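Local structure of ferritin heavy chain (Trichoplusia ni, 1Z6O) at residues Arg26-Gln38 with Ser89-Ser101. The protein oxidises ferrous iron for storage as ferric mineral inside a secreted shell built of heavy and light chains. Residues are numbered along the deposited sequence; the frame is centred on the assembly and turned at random.
Sequences RQQIQMEVGASLQ and SSLLQVRPPTRSS. With FE (Fe (III) ion), chain B.
Gln38 OE1 is gripped by water 3, which also accepts from Thr98 N, and weakly by Arg99 N, while Gln38 NE2 donates almost straight to Arg99 O at 2.9 Å. The long loop that joins helices 54-80 and 105-132 of the ferritin four-helix bundle runs along helix 19-47, and glutamine suits the task because its amide can both accept from and donate to one extended residue. Gln30 repeats the device: its OE1 takes Gln93 N on a lone pair at 2.9 Å, and its NE2 gives to Gln93 O at 3.2 Å. With CG opposite the backbone N (chi1 173°) and a bend at chi2, the amide swings over to the loop. A leucine here would probably leave both backbone groups of Gln93 without their mates. Branched aliphatic side chains meet beside the Gln30 amide: Leu92 CD2 wedges against Ile29 CG2 and, tightly, Val33 CG2 (3.3 Å). Another face of this helix turns inward, where Glu32 OE2 binds iron (III) with Glu67 and His70. Arg26 NH1 bonds Asp87 O, and Leu91 CD2 sits over the centre of the Arg26 guanidinium, 3.7 Å above the plane.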
ATOM      1  N   ARG M  26     -47.653  20.209  26.030  1.00 15.73           N
ATOM      2  CA  ARG M  26     -47.172  21.593  26.088  1.00 16.83           C
ATOM      3  C   ARG M  26     -46.584  21.892  27.468  1.00 19.07           C
ATOM      4  O   ARG M  26     -45.562  22.580  27.595  1.00 17.59           O
ATOM      5  CB  ARG M  26     -48.318  22.580  25.775  1.00 17.42           C
ATOM      6  CG  ARG M  26     -48.828  22.508  24.313  1.00 19.46           C
ATOM      7  CD  ARG M  26     -50.037  23.453  24.101  1.00 20.42           C
ATOM      8  NE  ARG M  26     -49.639  24.833  24.372  1.00 18.58           N
ATOM      9  CZ  ARG M  26     -49.191  25.680  23.450  1.00 21.24           C
ATOM     10  NH1 ARG M  26     -49.100  25.305  22.182  1.00 17.45           N
ATOM     11  NH2 ARG M  26     -48.787  26.888  23.807  1.00 19.91           N
ATOM     12  N   GLN M  27     -47.232  21.380  28.507  1.00 17.38           N
ATOM     13  CA  GLN M  27     -46.741  21.592  29.861  1.00 18.54           C
ATOM     14  C   GLN M  27     -45.410  20.846  30.050  1.00 18.84           C
ATOM     15  O   GLN M  27     -44.501  21.338  30.720  1.00 17.50           O
ATOM     16  CB  GLN M  27     -47.773  21.092  30.877  1.00 22.72           C
ATOM     17  CG  GLN M  27     -47.373  21.315  32.320  1.00 47.37           C
ATOM     18  CD  GLN M  27     -48.536  21.100  33.281  1.00 70.47           C
ATOM     19  OE1 GLN M  27     -49.604  21.703  33.125  1.00 75.57           O
ATOM     20  NE2 GLN M  27     -48.334  20.242  34.279  1.00 73.27           N
ATOM     21  N   GLN M  28     -45.290  19.660  29.461  1.00 15.65           N
ATOM     22  CA  GLN M  28     -44.045  18.893  29.588  1.00 16.50           C
ATOM     23  C   GLN M  28     -42.888  19.634  28.904  1.00 16.48           C
ATOM     24  O   GLN M  28     -41.756  19.620  29.389  1.00 17.28           O
ATOM     25  CB  GLN M  28     -44.202  17.500  28.957  1.00 15.48           C
ATOM     26  CG  GLN M  28     -43.021  16.558  29.248  1.00 17.09           C
ATOM     27  CD  GLN M  28     -42.870  16.307  30.740  1.00 25.10           C
ATOM     28  OE1 GLN M  28     -43.859  16.132  31.439  1.00 21.68           O
ATOM     29  NE2 GLN M  28     -41.630  16.283  31.232  1.00 19.12           N
ATOM     30  N   ILE M  29     -43.171  20.274  27.772  1.00 16.18           N
ATOM     31  CA  ILE M  29     -42.137  21.026  27.060  1.00 16.41           C
ATOM     32  C   ILE M  29     -41.579  22.126  27.967  1.00 19.24           C
ATOM     33  O   ILE M  29     -40.358  22.308  28.060  1.00 16.22           O
ATOM     34  CB  ILE M  29     -42.712  21.603  25.738  1.00 17.08           C
ATOM     35  CG1 ILE M  29     -42.879  20.452  24.732  1.00 15.59           C
ATOM     36  CG2 ILE M  29     -41.790  22.698  25.162  1.00 16.92           C
ATOM     37  CD1 ILE M  29     -43.809  20.775  23.534  1.00 16.62           C
ATOM     38  N   GLN M  30     -42.458  22.847  28.660  1.00 16.75           N
ATOM     39  CA  GLN M  30     -41.994  23.900  29.567  1.00 15.69           C
ATOM     40  C   GLN M  30     -41.195  23.278  30.716  1.00 18.13           C
ATOM     41  O   GLN M  30     -40.199  23.844  31.172  1.00 17.95           O
ATOM     42  CB  GLN M  30     -43.179  24.707  30.138  1.00 18.92           C
ATOM     43  CG  GLN M  30     -42.771  25.724  31.234  1.00 22.14           C
ATOM     44  CD  GLN M  30     -41.788  26.780  30.725  1.00 30.92           C
ATOM     45  OE1 GLN M  30     -42.031  27.419  29.712  1.00 27.39           O
ATOM     46  NE2 GLN M  30     -40.678  26.967  31.437  1.00 30.79           N
ATOM     47  N   MET M  31     -41.624  22.115  31.189  1.00 15.72           N
ATOM     48  CA  MET M  31     -40.903  21.459  32.274  1.00 18.72           C
ATOM     49  C   MET M  31     -39.474  21.068  31.858  1.00 19.33           C
ATOM     50  O   MET M  31     -38.537  21.212  32.642  1.00 17.51           O
ATOM     51  CB  MET M  31     -41.652  20.210  32.744  1.00 19.01           C
ATOM     52  CG  MET M  31     -40.990  19.546  33.950  1.00 21.57           C
ATOM     53  SD  MET M  31     -41.926  18.118  34.527  1.00 23.48           S
ATOM     54  CE  MET M  31     -41.407  18.082  36.310  1.00 24.54           C
ATOM     55  N   GLU M  32     -39.304  20.569  30.633  1.00 15.93           N
ATOM     56  CA  GLU M  32     -37.967  20.189  30.152  1.00 16.66           C
ATOM     57  C   GLU M  32     -37.087  21.440  30.074  1.00 18.05           C
ATOM     58  O   GLU M  32     -35.914  21.406  30.445  1.00 16.70           O
ATOM     59  CB  GLU M  32     -38.037  19.546  28.757  1.00 15.68           C
ATOM     60  CG  GLU M  32     -38.912  18.290  28.671  1.00 19.89           C
ATOM     61  CD  GLU M  32     -38.338  17.070  29.394  1.00 25.99           C
ATOM     62  OE1 GLU M  32     -39.124  16.127  29.660  1.00 26.26           O
ATOM     63  OE2 GLU M  32     -37.118  17.029  29.679  1.00 23.01           O
ATOM     64  N   VAL M  33     -37.648  22.539  29.577  1.00 16.59           N
ATOM     65  CA  VAL M  33     -36.882  23.784  29.484  1.00 16.94           C
ATOM     66  C   VAL M  33     -36.490  24.252  30.886  1.00 21.42           C
ATOM     67  O   VAL M  33     -35.349  24.666  31.112  1.00 19.98           O
ATOM     68  CB  VAL M  33     -37.690  24.881  28.729  1.00 19.44           C
ATOM     69  CG1 VAL M  33     -37.009  26.256  28.872  1.00 21.47           C
ATOM     70  CG2 VAL M  33     -37.773  24.504  27.243  1.00 20.22           C
ATOM     71  N   GLY M  34     -37.427  24.174  31.830  1.00 18.93           N
ATOM     72  CA  GLY M  34     -37.123  24.562  33.203  1.00 18.61           C
ATOM     73  C   GLY M  34     -35.981  23.713  33.758  1.00 21.33           C
ATOM     74  O   GLY M  34     -35.106  24.214  34.467  1.00 20.19           O
ATOM     75  N   ALA M  35     -35.985  22.420  33.451  1.00 18.20           N
ATOM     76  CA  ALA M  35     -34.914  21.549  33.919  1.00 19.81           C
ATOM     77  C   ALA M  35     -33.588  21.966  33.269  1.00 19.01           C
ATOM     78  O   ALA M  35     -32.560  21.975  33.947  1.00 19.09           O
ATOM     79  CB  ALA M  35     -35.229  20.077  33.596  1.00 17.31           C
ATOM     80  N   SER M  36     -33.596  22.330  31.979  1.00 17.17           N
ATOM     81  CA  SER M  36     -32.342  22.738  31.340  1.00 17.78           C
ATOM     82  C   SER M  36     -31.767  23.962  32.040  1.00 19.27           C
ATOM     83  O   SER M  36     -30.557  24.045  32.235  1.00 17.28           O
ATOM     84  CB  SER M  36     -32.497  23.039  29.823  1.00 16.97           C
ATOM     85  OG  SER M  36     -33.115  24.301  29.559  1.00 27.35           O
ATOM     86  N   LEU M  37     -32.627  24.898  32.436  1.00 16.13           N
ATOM     87  CA  LEU M  37     -32.156  26.111  33.113  1.00 17.70           C
ATOM     88  C   LEU M  37     -31.612  25.811  34.505  1.00 17.84           C
ATOM     89  O   LEU M  37     -30.638  26.426  34.941  1.00 17.89           O
ATOM     90  CB  LEU M  37     -33.287  27.143  33.219  1.00 19.15           C
ATOM     91  CG  LEU M  37     -33.964  27.486  31.881  1.00 27.89           C
ATOM     92  CD1 LEU M  37     -35.067  28.513  32.094  1.00 25.71           C
ATOM     93  CD2 LEU M  37     -32.937  28.023  30.920  1.00 23.42           C
ATOM     94  N   GLN M  38     -32.236  24.873  35.210  1.00 15.34           N
ATOM     95  CA  GLN M  38     -31.757  24.537  36.549  1.00 16.76           C
ATOM     96  C   GLN M  38     -30.388  23.840  36.451  1.00 21.28           C
ATOM     97  O   GLN M  38     -29.519  24.054  37.297  1.00 16.50           O
ATOM     98  CB  GLN M  38     -32.778  23.653  37.289  1.00 16.24           C
ATOM     99  CG  GLN M  38     -32.344  23.290  38.715  1.00 21.41           C
ATOM    100  CD  GLN M  38     -32.173  24.519  39.601  1.00 24.44           C
ATOM    101  OE1 GLN M  38     -33.128  25.003  40.198  1.00 23.43           O
ATOM    102  NE2 GLN M  38     -30.949  25.042  39.667  1.00 18.22           N
ATOM    103  N   SER M  89     -45.601  30.890  20.349  1.00 22.08           N
ATOM    104  CA  SER M  89     -44.939  31.864  21.225  1.00 27.74           C
ATOM    105  C   SER M  89     -45.167  31.588  22.708  1.00 27.34           C
ATOM    106  O   SER M  89     -44.275  31.783  23.523  1.00 28.58           O
ATOM    107  CB  SER M  89     -45.419  33.283  20.904  1.00 29.74           C
ATOM    108  OG  SER M  89     -45.070  33.654  19.581  1.00 33.55           O
ATOM    109  N   SER M  90     -46.358  31.113  23.048  1.00 23.58           N
ATOM    110  CA  SER M  90     -46.707  30.831  24.438  1.00 27.15           C
ATOM    111  C   SER M  90     -46.209  29.480  24.950  1.00 26.39           C
ATOM    112  O   SER M  90     -46.439  29.138  26.103  1.00 23.12           O
ATOM    113  CB  SER M  90     -48.227  30.874  24.591  1.00 28.05           C
ATOM    114  OG  SER M  90     -48.809  29.924  23.710  1.00 30.80           O
ATOM    115  N   LEU M  91     -45.534  28.704  24.106  1.00 20.71           N
ATOM    116  CA  LEU M  91     -45.061  27.385  24.537  1.00 21.10           C
ATOM    117  C   LEU M  91     -44.040  27.411  25.659  1.00 26.26           C
ATOM    118  O   LEU M  91     -44.031  26.532  26.514  1.00 26.73           O
ATOM    119  CB  LEU M  91     -44.399  26.639  23.378  1.00 22.55           C
ATOM    120  CG  LEU M  91     -45.064  25.512  22.622  1.00 32.82           C
ATOM    121  CD1 LEU M  91     -43.995  24.916  21.684  1.00 23.84           C
ATOM    122  CD2 LEU M  91     -45.625  24.455  23.590  1.00 21.19           C
ATOM    123  N   LEU M  92     -43.176  28.420  25.641  1.00 22.99           N
ATOM    124  CA  LEU M  92     -42.082  28.510  26.603  1.00 29.23           C
ATOM    125  C   LEU M  92     -41.870  29.859  27.213  1.00 32.26           C
ATOM    126  O   LEU M  92     -42.176  30.882  26.615  1.00 31.71           O
ATOM    127  CB  LEU M  92     -40.760  28.164  25.924  1.00 36.80           C
ATOM    128  CG  LEU M  92     -40.641  26.805  25.292  1.00 38.63           C
ATOM    129  CD1 LEU M  92     -39.364  26.733  24.475  1.00 35.82           C
ATOM    130  CD2 LEU M  92     -40.666  25.778  26.407  1.00 40.08           C
ATOM    131  N   GLN M  93     -41.286  29.840  28.401  1.00 31.07           N
ATOM    132  CA  GLN M  93     -40.949  31.057  29.114  1.00 35.41           C
ATOM    133  C   GLN M  93     -39.624  30.765  29.828  1.00 34.14           C
ATOM    134  O   GLN M  93     -39.500  29.770  30.538  1.00 32.78           O
ATOM    135  CB  GLN M  93     -42.046  31.399  30.125  1.00 40.89           C
ATOM    136  CG  GLN M  93     -41.834  32.721  30.854  1.00 66.41           C
ATOM    137  CD  GLN M  93     -41.674  33.909  29.912  1.00 76.80           C
ATOM    138  OE1 GLN M  93     -42.561  34.206  29.105  1.00 81.87           O
ATOM    139  NE2 GLN M  93     -40.537  34.598  30.013  1.00 74.80           N
ATOM    140  N   VAL M  94     -38.621  31.600  29.595  1.00 24.72           N
ATOM    141  CA  VAL M  94     -37.334  31.433  30.252  1.00 25.41           C
ATOM    142  C   VAL M  94     -37.372  32.294  31.517  1.00 28.29           C
ATOM    143  O   VAL M  94     -37.657  33.484  31.445  1.00 27.36           O
ATOM    144  CB  VAL M  94     -36.177  31.916  29.344  1.00 26.91           C
ATOM    145  CG1 VAL M  94     -34.878  32.001  30.138  1.00 28.27           C
ATOM    146  CG2 VAL M  94     -36.015  30.968  28.170  1.00 29.25           C
ATOM    147  N   ARG M  95     -37.102  31.687  32.665  1.00 24.76           N
ATOM    148  CA  ARG M  95     -37.086  32.411  33.938  1.00 27.79           C
ATOM    149  C   ARG M  95     -35.900  31.928  34.756  1.00 26.00           C
ATOM    150  O   ARG M  95     -35.436  30.805  34.577  1.00 24.72           O
ATOM    151  CB  ARG M  95     -38.366  32.132  34.729  1.00 32.03           C
ATOM    152  CG  ARG M  95     -39.624  32.584  34.027  1.00 51.87           C
ATOM    153  CD  ARG M  95     -40.842  31.878  34.594  1.00 74.58           C
ATOM    154  NE  ARG M  95     -41.986  31.994  33.694  1.00 93.05           N
ATOM    155  CZ  ARG M  95     -43.103  31.284  33.802  1.00 99.04           C
ATOM    156  NH1 ARG M  95     -43.234  30.398  34.782  1.00104.69           N
ATOM    157  NH2 ARG M  95     -44.085  31.451  32.924  1.00102.36           N
ATOM    158  N   PRO M  96     -35.403  32.763  35.676  1.00 26.32           N
ATOM    159  CA  PRO M  96     -34.262  32.349  36.497  1.00 24.54           C
ATOM    160  C   PRO M  96     -34.633  31.098  37.287  1.00 25.13           C
ATOM    161  O   PRO M  96     -35.754  30.966  37.756  1.00 24.47           O
ATOM    162  CB  PRO M  96     -34.040  33.550  37.423  1.00 29.49           C
ATOM    163  CG  PRO M  96     -34.569  34.719  36.614  1.00 32.47           C
ATOM    164  CD  PRO M  96     -35.826  34.139  36.002  1.00 27.74           C
ATOM    165  N   PRO M  97     -33.696  30.153  37.431  1.00 23.47           N
ATOM    166  CA  PRO M  97     -34.026  28.946  38.191  1.00 21.65           C
ATOM    167  C   PRO M  97     -34.156  29.262  39.679  1.00 25.27           C
ATOM    168  O   PRO M  97     -33.609  30.249  40.168  1.00 25.56           O
ATOM    169  CB  PRO M  97     -32.853  28.006  37.890  1.00 23.24           C
ATOM    170  CG  PRO M  97     -31.727  28.945  37.652  1.00 31.06           C
ATOM    171  CD  PRO M  97     -32.352  30.058  36.835  1.00 28.89           C
ATOM    172  N   THR M  98     -34.873  28.394  40.374  1.00 23.73           N
ATOM    173  CA  THR M  98     -35.150  28.514  41.800  1.00 33.81           C
ATOM    174  C   THR M  98     -33.932  28.396  42.700  1.00 31.88           C
ATOM    175  O   THR M  98     -33.832  29.088  43.705  1.00 30.48           O
ATOM    176  CB  THR M  98     -36.158  27.422  42.225  1.00 32.63           C
ATOM    177  OG1 THR M  98     -37.381  27.608  41.506  1.00 50.29           O
ATOM    178  CG2 THR M  98     -36.433  27.490  43.717  1.00 51.58           C
ATOM    179  N   ARG M  99     -33.006  27.513  42.348  1.00 24.34           N
ATOM    180  CA  ARG M  99     -31.827  27.316  43.177  1.00 23.00           C
ATOM    181  C   ARG M  99     -30.557  27.668  42.419  1.00 24.16           C
ATOM    182  O   ARG M  99     -30.455  27.416  41.217  1.00 20.62           O
ATOM    183  CB  ARG M  99     -31.795  25.863  43.660  1.00 25.07           C
ATOM    184  CG  ARG M  99     -30.800  25.618  44.784  1.00 38.23           C
ATOM    185  CD  ARG M  99     -31.130  24.355  45.570  1.00 38.07           C
ATOM    186  NE  ARG M  99     -30.069  24.035  46.521  1.00 34.57           N
ATOM    187  CZ  ARG M  99     -29.950  22.862  47.129  1.00 40.63           C
ATOM    188  NH1 ARG M  99     -30.834  21.894  46.887  1.00 32.92           N
ATOM    189  NH2 ARG M  99     -28.940  22.649  47.964  1.00 40.58           N
ATOM    190  N   SER M 100     -29.585  28.253  43.111  1.00 18.78           N
ATOM    191  CA  SER M 100     -28.346  28.642  42.442  1.00 21.36           C
ATOM    192  C   SER M 100     -27.087  28.214  43.179  1.00 21.94           C
ATOM    193  O   SER M 100     -25.975  28.437  42.698  1.00 21.86           O
ATOM    194  CB  SER M 100     -28.323  30.160  42.229  1.00 24.48           C
ATOM    195  OG  SER M 100     -28.307  30.830  43.476  1.00 31.52           O
ATOM    196  N   SER M 101     -27.251  27.579  44.334  1.00 19.45           N
ATOM    197  CA  SER M 101     -26.092  27.134  45.103  1.00 19.28           C
ATOM    198  C   SER M 101     -26.367  25.790  45.774  1.00 20.35           C
ATOM    199  O   SER M 101     -27.510  25.496  46.116  1.00 19.36           O
ATOM    200  CB  SER M 101     -25.751  28.184  46.171  1.00 27.51           C
ATOM    201  OG  SER M 101     -24.598  27.796  46.890  1.00 34.87           O
TER
HETATM  202 FE    FE B 300     -35.843  15.596  30.102  1.00 18.93          FE
HETATM  203  O   HOH W   1     -46.044  25.244  27.641  1.00 22.92           O
HETATM  204  O   HOH W   2     -48.476  26.592  26.782  1.00 39.69           O
HETATM  205  O   HOH W   3     -35.823  26.065  38.990  1.00 34.02           O
HETATM  206  O   HOH W   4     -35.254  14.568  31.775  1.00 25.00           O
HETATM  207  O   HOH W   5     -37.386  14.280  29.805  1.00 24.31           O